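PDB 3MEB: aspartate aminotransferase from Giardia lamblia, which probably catalyses the pyridoxal-phosphate-dependent transfer of the amino group of L-aspartate to 2-oxoglutarate, giving oxaloacetate and L-glutamate, and works as a homodimer. Local coordinates for residues 99-108 against 285-293. Sequence-based numbering, arbitrary orientation.
Sequences FLEAAQFLMF and RIGCLHVVH. With EDO (1,2-ethanediol), chain H; SO4 (sulfate ion), chain E; EDO (1,2-ethanediol), chain I.
Phe108 and His290 both turn CG away from their own carbonyl carbon, and the two rings meet edge-to-face between helix 99-108 and strand 287-292. Phe108 CE2 stands over the centre of the imidazole, 3.7 Å from His290 CG, with the ring planes 79° apart. Phe108 CZ packs 3.6 Å from Val292 CG2, while Met107 CG lies over one face of that phenyl ring. The imidazole lies against the helix: Gln104 CG comes 4.0 Å from His290 CE1, and Ala103 CB sits at the ring's edge. Both ring nitrogens are satisfied, ND1 by Ser122 OG and NE2 by Gln273 OE1, and these bonds should fix the ring's rotation; Ser122 OG also bonds Gln104 NE2.

Cys288 CB packs 3.9 Å from Ala103 CB, and Cys288 SG lies 3.8 Å from Leu100 CD2 and oblique to the Phe99 ring. With CG anti to the backbone N (chi1 167°), Phe99 brings CZ to 3.5 Å from Ile286 CD1 and presents its edge to Gly287 O.

Arg285, a residue of the pyridoxal-phosphate pocket, grips a sulfate through NH1 and NH2; Ser127, Thr129, Ser274 and Ser276 of the same chain, and Tyr90 of the second subunit, also hydrogen-bond to this ion, which probably comes from the crystallisation liquor and is consistent with occupying the cofactor's phosphate site. The helix crosses the strand at -71°, packing across 287-292 and outermost strand 120-125 of the mixed seven-stranded sheet, whose single antiparallel strand, 287-292, marks the large-domain core of fold-type I enzymes; from the strand's other side, Leu289 and Val291 pack on helix 300-319.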
ATOM      1  N   PHE A  99      -3.862  -0.776 -17.284  1.00  2.10           N
ATOM      2  CA  PHE A  99      -4.638  -1.055 -16.085  1.00  2.00           C
ATOM      3  C   PHE A  99      -5.692   0.043 -15.872  1.00  2.17           C
ATOM      4  O   PHE A  99      -6.883  -0.239 -15.674  1.00  2.00           O
ATOM      5  CB  PHE A  99      -3.756  -1.215 -14.831  1.00  2.00           C
ATOM      6  CG  PHE A  99      -4.543  -1.186 -13.553  1.00  2.00           C
ATOM      7  CD1 PHE A  99      -5.231  -2.315 -13.131  1.00  2.00           C
ATOM      8  CD2 PHE A  99      -4.647  -0.022 -12.806  1.00  2.81           C
ATOM      9  CE1 PHE A  99      -6.007  -2.286 -12.011  1.00  2.00           C
ATOM     10  CE2 PHE A  99      -5.387   0.012 -11.663  1.00  2.00           C
ATOM     11  CZ  PHE A  99      -6.079  -1.104 -11.247  1.00  2.00           C
ATOM     12  N   LEU A 100      -5.267   1.293 -15.962  1.00  3.19           N
ATOM     13  CA  LEU A 100      -6.202   2.417 -15.753  1.00  3.29           C
ATOM     14  C   LEU A 100      -7.328   2.338 -16.800  1.00  3.30           C
ATOM     15  O   LEU A 100      -8.523   2.481 -16.487  1.00  2.00           O
ATOM     16  CB  LEU A 100      -5.450   3.746 -15.846  1.00  3.49           C
ATOM     17  CG  LEU A 100      -4.441   3.987 -14.725  1.00  3.36           C
ATOM     18  CD1 LEU A 100      -3.637   5.255 -14.991  1.00  5.42           C
ATOM     19  CD2 LEU A 100      -5.132   4.065 -13.409  1.00  5.77           C
ATOM     20  N   GLU A 101      -6.953   2.063 -18.043  1.00  2.69           N
ATOM     21  CA  GLU A 101      -7.957   1.873 -19.079  1.00  2.79           C
ATOM     22  C   GLU A 101      -8.868   0.694 -18.732  1.00  2.58           C
ATOM     23  O   GLU A 101     -10.075   0.803 -18.897  1.00  2.00           O
ATOM     24  CB  GLU A 101      -7.334   1.637 -20.451  1.00  2.85           C
ATOM     25  CG  GLU A 101      -8.408   1.495 -21.528  1.00  5.10           C
ATOM     26  CD  GLU A 101      -7.880   1.202 -22.921  1.00  9.46           C
ATOM     27  OE1 GLU A 101      -6.626   1.190 -23.146  1.00  8.06           O
ATOM     28  OE2 GLU A 101      -8.772   0.974 -23.767  1.00 10.48           O
ATOM     29  N   ALA A 102      -8.292  -0.423 -18.269  1.00  2.00           N
ATOM     30  CA  ALA A 102      -9.086  -1.600 -17.887  1.00  2.00           C
ATOM     31  C   ALA A 102     -10.084  -1.180 -16.780  1.00  2.00           C
ATOM     32  O   ALA A 102     -11.285  -1.471 -16.854  1.00  2.30           O
ATOM     33  CB  ALA A 102      -8.140  -2.752 -17.366  1.00  2.00           C
ATOM     34  N   ALA A 103      -9.580  -0.465 -15.783  1.00  2.00           N
ATOM     35  CA  ALA A 103     -10.418  -0.068 -14.627  1.00  2.00           C
ATOM     36  C   ALA A 103     -11.554   0.860 -15.027  1.00  2.00           C
ATOM     37  O   ALA A 103     -12.687   0.658 -14.639  1.00  2.00           O
ATOM     38  CB  ALA A 103      -9.560   0.528 -13.509  1.00  2.00           C
ATOM     39  N   GLN A 104     -11.261   1.861 -15.831  1.00  2.00           N
ATOM     40  CA  GLN A 104     -12.314   2.719 -16.376  1.00  2.00           C
ATOM     41  C   GLN A 104     -13.342   1.966 -17.211  1.00  2.00           C
ATOM     42  O   GLN A 104     -14.533   2.191 -17.059  1.00  2.00           O
ATOM     43  CB  GLN A 104     -11.725   3.795 -17.245  1.00  2.00           C
ATOM     44  CG  GLN A 104     -10.919   4.826 -16.478  1.00  3.08           C
ATOM     45  CD  GLN A 104     -10.240   5.809 -17.393  1.00  4.62           C
ATOM     46  OE1 GLN A 104     -10.202   5.602 -18.592  1.00  3.32           O
ATOM     47  NE2 GLN A 104      -9.699   6.888 -16.830  1.00  2.00           N
ATOM     48  N   PHE A 105     -12.875   1.098 -18.107  1.00  2.00           N
ATOM     49  CA  PHE A 105     -13.782   0.257 -18.884  1.00  2.00           C
ATOM     50  C   PHE A 105     -14.770  -0.473 -18.004  1.00  2.00           C
ATOM     51  O   PHE A 105     -15.950  -0.462 -18.296  1.00  2.00           O
ATOM     52  CB  PHE A 105     -12.991  -0.703 -19.810  1.00  2.00           C
ATOM     53  CG  PHE A 105     -13.779  -1.846 -20.331  1.00  2.00           C
ATOM     54  CD1 PHE A 105     -14.507  -1.721 -21.491  1.00  4.20           C
ATOM     55  CD2 PHE A 105     -13.798  -3.043 -19.671  1.00  2.20           C
ATOM     56  CE1 PHE A 105     -15.259  -2.787 -21.995  1.00  4.68           C
ATOM     57  CE2 PHE A 105     -14.538  -4.122 -20.176  1.00  2.00           C
ATOM     58  CZ  PHE A 105     -15.268  -3.982 -21.321  1.00  4.73           C
ATOM     59  N   LEU A 106     -14.313  -1.122 -16.939  1.00  2.00           N
ATOM     60  CA  LEU A 106     -15.178  -1.954 -16.134  1.00  2.00           C
ATOM     61  C   LEU A 106     -16.201  -1.123 -15.387  1.00  2.00           C
ATOM     62  O   LEU A 106     -17.361  -1.490 -15.317  1.00  2.00           O
ATOM     63  CB  LEU A 106     -14.365  -2.781 -15.119  1.00  2.00           C
ATOM     64  CG  LEU A 106     -13.564  -3.975 -15.675  1.00  2.00           C
ATOM     65  CD1 LEU A 106     -12.722  -4.567 -14.589  1.00  2.10           C
ATOM     66  CD2 LEU A 106     -14.512  -5.017 -16.240  1.00  2.00           C
ATOM     67  N   MET A 107     -15.781   0.031 -14.876  1.00  2.00           N
ATOM     68  CA  MET A 107     -16.651   0.835 -14.031  1.00  2.00           C
ATOM     69  C   MET A 107     -17.623   1.652 -14.862  1.00  2.00           C
ATOM     70  O   MET A 107     -18.825   1.660 -14.571  1.00  2.00           O
ATOM     71  CB  MET A 107     -15.840   1.794 -13.184  1.00  2.00           C
ATOM     72  CG  MET A 107     -16.680   2.683 -12.309  1.00  2.00           C
ATOM     73  SD  MET A 107     -17.663   1.743 -11.156  1.00  2.00           S
ATOM     74  CE  MET A 107     -16.557   0.661 -10.325  1.00  2.00           C
ATOM     75  N   PHE A 108     -17.095   2.337 -15.881  1.00  2.00           N
ATOM     76  CA  PHE A 108     -17.884   3.322 -16.650  1.00  2.00           C
ATOM     77  C   PHE A 108     -18.370   2.853 -18.014  1.00  2.00           C
ATOM     78  O   PHE A 108     -19.213   3.524 -18.677  1.00  2.00           O
ATOM     79  CB  PHE A 108     -17.047   4.592 -16.782  1.00  2.00           C
ATOM     80  CG  PHE A 108     -16.588   5.143 -15.474  1.00  2.00           C
ATOM     81  CD1 PHE A 108     -17.465   5.752 -14.608  1.00  2.00           C
ATOM     82  CD2 PHE A 108     -15.254   5.058 -15.101  1.00  4.56           C
ATOM     83  CE1 PHE A 108     -17.049   6.280 -13.384  1.00  2.37           C
ATOM     84  CE2 PHE A 108     -14.818   5.567 -13.848  1.00  2.70           C
ATOM     85  CZ  PHE A 108     -15.745   6.190 -13.000  1.00  3.61           C
ATOM     86  N   ARG A 285      -3.807  -6.739  -3.421  1.00  2.00           N
ATOM     87  CA  ARG A 285      -4.093  -5.333  -3.074  1.00  2.00           C
ATOM     88  C   ARG A 285      -4.192  -4.395  -4.299  1.00  2.00           C
ATOM     89  O   ARG A 285      -3.406  -3.435  -4.468  1.00  2.00           O
ATOM     90  CB  ARG A 285      -3.050  -4.791  -2.081  1.00  2.00           C
ATOM     91  CG  ARG A 285      -2.702  -5.713  -0.919  1.00  2.37           C
ATOM     92  CD  ARG A 285      -3.912  -6.231  -0.124  1.00  2.52           C
ATOM     93  NE  ARG A 285      -4.701  -5.159   0.443  1.00  2.00           N
ATOM     94  CZ  ARG A 285      -6.021  -5.046   0.313  1.00  2.00           C
ATOM     95  NH1 ARG A 285      -6.699  -5.950  -0.376  1.00  2.25           N
ATOM     96  NH2 ARG A 285      -6.672  -4.030   0.876  1.00  2.00           N
ATOM     97  N   ILE A 286      -5.174  -4.673  -5.133  1.00  2.13           N
ATOM     98  CA  ILE A 286      -5.300  -4.019  -6.424  1.00  2.70           C
ATOM     99  C   ILE A 286      -6.676  -3.403  -6.560  1.00  2.10           C
ATOM    100  O   ILE A 286      -7.713  -4.066  -6.379  1.00  2.00           O
ATOM    101  CB  ILE A 286      -4.939  -4.934  -7.639  1.00  3.73           C
ATOM    102  CG1 ILE A 286      -5.000  -4.131  -8.948  1.00  4.79           C
ATOM    103  CG2 ILE A 286      -5.860  -6.215  -7.759  1.00  2.00           C
ATOM    104  CD1 ILE A 286      -4.023  -2.924  -9.034  1.00  2.00           C
ATOM    105  N   GLY A 287      -6.666  -2.095  -6.821  1.00  2.10           N
ATOM    106  CA  GLY A 287      -7.875  -1.322  -7.028  1.00  2.00           C
ATOM    107  C   GLY A 287      -7.546  -0.017  -7.720  1.00  2.00           C
ATOM    108  O   GLY A 287      -6.405   0.213  -8.111  1.00  2.00           O
ATOM    109  N   CYS A 288      -8.560   0.837  -7.875  1.00  2.00           N
ATOM    110  CA  CYS A 288      -8.398   2.119  -8.556  1.00  2.00           C
ATOM    111  C   CYS A 288      -9.339   3.149  -7.961  1.00  2.00           C
ATOM    112  O   CYS A 288     -10.504   2.818  -7.633  1.00  2.96           O
ATOM    113  CB  CYS A 288      -8.705   1.968 -10.035  1.00  2.00           C
ATOM    114  SG  CYS A 288      -8.089   3.305 -11.100  1.00  2.00           S
ATOM    115  N   LEU A 289      -8.827   4.373  -7.860  1.00  2.00           N
ATOM    116  CA  LEU A 289      -9.593   5.555  -7.434  1.00  2.00           C
ATOM    117  C   LEU A 289      -9.920   6.400  -8.667  1.00  2.00           C
ATOM    118  O   LEU A 289      -9.018   6.672  -9.500  1.00  2.00           O
ATOM    119  CB  LEU A 289      -8.805   6.383  -6.450  1.00  2.00           C
ATOM    120  CG  LEU A 289      -9.473   7.625  -5.861  1.00  2.00           C
ATOM    121  CD1 LEU A 289     -10.855   7.285  -5.221  1.00  2.00           C
ATOM    122  CD2 LEU A 289      -8.517   8.242  -4.844  1.00  2.00           C
ATOM    123  N   HIS A 290     -11.182   6.786  -8.799  1.00  2.00           N
ATOM    124  CA  HIS A 290     -11.609   7.701  -9.876  1.00  2.00           C
ATOM    125  C   HIS A 290     -12.305   8.937  -9.295  1.00  2.00           C
ATOM    126  O   HIS A 290     -13.065   8.808  -8.343  1.00  2.00           O
ATOM    127  CB  HIS A 290     -12.589   7.050 -10.795  1.00  2.00           C
ATOM    128  CG  HIS A 290     -12.195   5.686 -11.285  1.00  2.00           C
ATOM    129  ND1 HIS A 290     -11.345   5.491 -12.353  1.00  2.00           N
ATOM    130  CD2 HIS A 290     -12.610   4.454 -10.901  1.00  2.05           C
ATOM    131  CE1 HIS A 290     -11.222   4.196 -12.587  1.00  2.00           C
ATOM    132  NE2 HIS A 290     -11.992   3.536 -11.731  1.00  2.16           N
ATOM    133  N   VAL A 291     -12.018  10.098  -9.880  1.00  2.00           N
ATOM    134  CA  VAL A 291     -12.765  11.319  -9.640  1.00  2.00           C
ATOM    135  C   VAL A 291     -13.316  11.671 -11.019  1.00  2.00           C
ATOM    136  O   VAL A 291     -12.577  11.748 -12.018  1.00  2.25           O
ATOM    137  CB  VAL A 291     -11.916  12.501  -9.099  1.00  2.48           C
ATOM    138  CG1 VAL A 291     -12.810  13.658  -8.765  1.00  2.07           C
ATOM    139  CG2 VAL A 291     -11.084  12.110  -7.858  1.00  2.79           C
ATOM    140  N   VAL A 292     -14.630  11.786 -11.110  1.00  2.00           N
ATOM    141  CA  VAL A 292     -15.270  12.239 -12.370  1.00  2.00           C
ATOM    142  C   VAL A 292     -15.917  13.629 -12.189  1.00  2.08           C
ATOM    143  O   VAL A 292     -16.978  13.753 -11.549  1.00  2.00           O
ATOM    144  CB  VAL A 292     -16.337  11.267 -12.825  1.00  2.00           C
ATOM    145  CG1 VAL A 292     -16.795  11.632 -14.253  1.00  2.00           C
ATOM    146  CG2 VAL A 292     -15.836   9.814 -12.749  1.00  2.00           C
ATOM    147  N   HIS A 293     -15.281  14.676 -12.731  1.00  2.06           N
ATOM    148  CA  HIS A 293     -15.820  16.041 -12.599  1.00  2.00           C
ATOM    149  C   HIS A 293     -16.884  16.280 -13.673  1.00  2.00           C
ATOM    150  O   HIS A 293     -17.070  15.445 -14.585  1.00  2.00           O
ATOM    151  CB  HIS A 293     -14.704  17.107 -12.621  1.00  2.13           C
ATOM    152  CG  HIS A 293     -13.960  17.212 -13.909  1.00  2.00           C
ATOM    153  ND1 HIS A 293     -14.389  18.009 -14.957  1.00  2.00           N
ATOM    154  CD2 HIS A 293     -12.802  16.633 -14.321  1.00  3.70           C
ATOM    155  CE1 HIS A 293     -13.520  17.913 -15.953  1.00  2.23           C
ATOM    156  NE2 HIS A 293     -12.539  17.098 -15.589  1.00  2.00           N
TER
HETATM  157  C1  EDO H 504     -10.717  -2.161 -22.390  1.00 26.02           C
HETATM  158  O1  EDO H 504     -10.686  -0.900 -23.080  1.00 28.63           O
HETATM  159  C2  EDO H 504     -11.477  -3.166 -23.225  1.00 25.57           C
HETATM  160  O2  EDO H 504     -11.622  -2.597 -24.526  1.00 26.91           O
HETATM  161  S   SO4 E 500     -10.205  -4.312  -0.033  0.75 12.73           S
HETATM  162  O1  SO4 E 500     -10.945  -3.733  -1.131  0.75 12.76           O
HETATM  163  O2  SO4 E 500     -11.178  -4.745   0.942  0.75 14.33           O
HETATM  164  O3  SO4 E 500      -9.474  -5.499  -0.472  0.75 11.53           O
HETATM  165  O4  SO4 E 500      -9.355  -3.317   0.589  0.75  8.92           O
HETATM  166  C1  EDO I 505     -20.330   8.217 -18.001  1.00 22.61           C
HETATM  167  O1  EDO I 505     -20.159   8.373 -19.383  1.00 19.85           O
HETATM  168  C2  EDO I 505     -19.733   6.928 -17.488  1.00 23.69           C
HETATM  169  O2  EDO I 505     -20.573   5.790 -17.757  1.00 23.67           O